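Local atomic coordinates of oxalate--CoA ligase (Arabidopsis thaliana, PDB entry 5IE2), a protein that belongs to the ANL superfamily of AMP-binding enzymes and is seen here with adenosine-5'-triphosphate bound. Residues T244-M249 with E302-P307. Numbering follows the deposited sequence.
Sequences TFWPDM and EAFGAP
Trp246 and Phe304 make the whole contact, ring against ring, across a backbone gap of 10.9 Å between the CA of Trp246 and the CA of Phe304. The aromatic pairing is oblique: the six-membered ring of Trp246 and the ring of Phe304 have centroids 4.8 Å apart and planes inclined at 46°. Trp246 CZ2 lies over the centre of the Phe304 ring, 3.5 Å above its plane. The pyrrole side joins in, with Trp246 NE1 lying 3.9 Å from Phe304 CE1. Both side chains leave their backbones toward the other segment, and with CG anti to the carbonyl carbon (chi1 -74° in Trp246, -52° in Phe304) each ring is carried into the gap between the backbones.

Apolar contacts within each segment back the two rings. Ala303 CB lies 3.7 Å above the plane on the opposite face of the Phe304 ring, which is therefore flanked by a methyl group and the indole, while Phe245 CE2 lies over the centre of one face of the Trp246 ring, 3.6 Å above its plane. Tyr279 meets both Trp246 and Phe304 edge-to-face, and Ile267 of helix 261-273 touches both.

Helices 242-251 and 294-304 are thus joined through buried aromatic side chains, with helix 261-273 contributing to the same core. Such chemistry implies cohesion mainly by dispersion over a small patch (102 Å², both sides summed), without polar or charged pairing between the segments.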
loop_
_atom_site.group_PDB
_atom_site.type_symbol
_atom_site.label_atom_id
_atom_site.label_comp_id
_atom_site.label_asym_id
_atom_site.label_seq_id
_atom_site.Cartn_x
_atom_site.Cartn_y
_atom_site.Cartn_z
ATOM N N THR A 244 8.155 -10.069 16.433
ATOM C CA THR A 244 8.797 -8.867 16.963
ATOM C C THR A 244 7.920 -7.619 16.889
ATOM O O THR A 244 8.330 -6.570 17.366
ATOM C CB THR A 244 10.101 -8.540 16.235
ATOM O OG1 THR A 244 9.825 -8.287 14.853
ATOM C CG2 THR A 244 11.111 -9.719 16.384
ATOM N N PHE A 245 6.740 -7.744 16.274
ATOM C CA PHE A 245 5.860 -6.573 16.030
ATOM C C PHE A 245 5.540 -5.808 17.305
ATOM O O PHE A 245 5.820 -4.600 17.393
ATOM C CB PHE A 245 4.556 -7.022 15.339
ATOM C CG PHE A 245 3.581 -5.897 15.125
ATOM C CD1 PHE A 245 3.972 -4.795 14.366
ATOM C CD2 PHE A 245 2.316 -5.914 15.707
ATOM C CE1 PHE A 245 3.102 -3.715 14.147
ATOM C CE2 PHE A 245 1.424 -4.823 15.497
ATOM C CZ PHE A 245 1.830 -3.731 14.724
ATOM N N TRP A 246 4.918 -6.473 18.292
ATOM C CA TRP A 246 4.496 -5.750 19.471
ATOM C C TRP A 246 5.677 -5.329 20.330
ATOM O O TRP A 246 5.621 -4.249 20.890
ATOM C CB TRP A 246 3.489 -6.551 20.307
ATOM C CG TRP A 246 2.100 -6.566 19.613
ATOM C CD1 TRP A 246 1.471 -7.650 19.078
ATOM C CD2 TRP A 246 1.239 -5.443 19.386
ATOM N NE1 TRP A 246 0.261 -7.282 18.526
ATOM C CE2 TRP A 246 0.099 -5.926 18.695
ATOM C CE3 TRP A 246 1.314 -4.081 19.710
ATOM C CZ2 TRP A 246 -0.967 -5.095 18.334
ATOM C CZ3 TRP A 246 0.263 -3.240 19.332
ATOM C CH2 TRP A 246 -0.873 -3.754 18.657
ATOM N N PRO A 247 6.728 -6.167 20.432
ATOM C CA PRO A 247 7.898 -5.606 21.149
ATOM C C PRO A 247 8.447 -4.306 20.545
ATOM O O PRO A 247 8.827 -3.395 21.303
ATOM C CB PRO A 247 8.915 -6.733 21.068
ATOM C CG PRO A 247 8.048 -7.973 21.154
ATOM C CD PRO A 247 6.846 -7.640 20.290
ATOM N N ASP A 248 8.491 -4.228 19.213
ATOM C CA ASP A 248 8.910 -2.989 18.544
ATOM C C ASP A 248 7.923 -1.848 18.766
ATOM O O ASP A 248 8.343 -0.703 18.982
ATOM C CB ASP A 248 9.105 -3.210 17.046
ATOM C CG ASP A 248 10.436 -3.912 16.707
ATOM O OD1 ASP A 248 11.312 -4.006 17.609
ATOM O OD2 ASP A 248 10.595 -4.367 15.546
ATOM N N MET A 249 6.627 -2.151 18.688
ATOM C CA MET A 249 5.610 -1.112 18.880
ATOM C C MET A 249 5.743 -0.533 20.288
ATOM O O MET A 249 5.558 0.670 20.484
ATOM C CB MET A 249 4.195 -1.666 18.687
ATOM C CG MET A 249 3.871 -2.095 17.240
ATOM S SD MET A 249 3.432 -0.664 16.162
ATOM C CE MET A 249 1.756 -0.273 16.789
ATOM N N GLU A 302 -11.489 -5.497 19.640
ATOM C CA GLU A 302 -11.571 -6.242 20.911
ATOM C C GLU A 302 -10.200 -6.644 21.441
ATOM O O GLU A 302 -9.943 -6.617 22.656
ATOM C CB GLU A 302 -12.419 -7.498 20.733
ATOM C CG GLU A 302 -12.600 -8.279 22.033
ATOM C CD GLU A 302 -13.395 -7.471 23.053
ATOM O OE1 GLU A 302 -14.536 -7.068 22.721
ATOM O OE2 GLU A 302 -12.869 -7.206 24.164
ATOM N N ALA A 303 -9.321 -7.052 20.539
ATOM C CA ALA A 303 -7.995 -7.526 20.934
ATOM C C ALA A 303 -7.144 -6.381 21.442
ATOM O O ALA A 303 -6.464 -6.536 22.459
ATOM C CB ALA A 303 -7.298 -8.193 19.776
ATOM N N PHE A 304 -7.131 -5.238 20.730
ATOM C CA PHE A 304 -6.133 -4.198 21.040
ATOM C C PHE A 304 -6.665 -2.869 21.546
ATOM O O PHE A 304 -5.880 -1.979 21.887
ATOM C CB PHE A 304 -5.268 -3.963 19.790
ATOM C CG PHE A 304 -4.700 -5.239 19.241
ATOM C CD1 PHE A 304 -3.996 -6.135 20.085
ATOM C CD2 PHE A 304 -4.938 -5.613 17.930
ATOM C CE1 PHE A 304 -3.484 -7.323 19.591
ATOM C CE2 PHE A 304 -4.428 -6.783 17.399
ATOM C CZ PHE A 304 -3.711 -7.690 18.243
ATOM N N GLY A 305 -7.980 -2.715 21.566
ATOM C CA GLY A 305 -8.653 -1.627 22.232
ATOM C C GLY A 305 -8.496 -0.272 21.563
ATOM O O GLY A 305 -8.590 0.750 22.236
ATOM N N ALA A 306 -8.238 -0.259 20.250
ATOM C CA ALA A 306 -8.126 1.004 19.518
ATOM C C ALA A 306 -9.145 1.019 18.379
ATOM O O ALA A 306 -9.476 -0.043 17.854
ATOM C CB ALA A 306 -6.711 1.189 18.962
ATOM N N PRO A 307 -9.615 2.208 18.001
ATOM C CA PRO A 307 -10.523 2.274 16.831
ATOM C C PRO A 307 -9.830 1.808 15.544
ATOM O O PRO A 307 -8.677 2.165 15.288
ATOM C CB PRO A 307 -10.902 3.763 16.746
ATOM C CG PRO A 307 -9.692 4.461 17.382
ATOM C CD PRO A 307 -9.320 3.546 18.544
#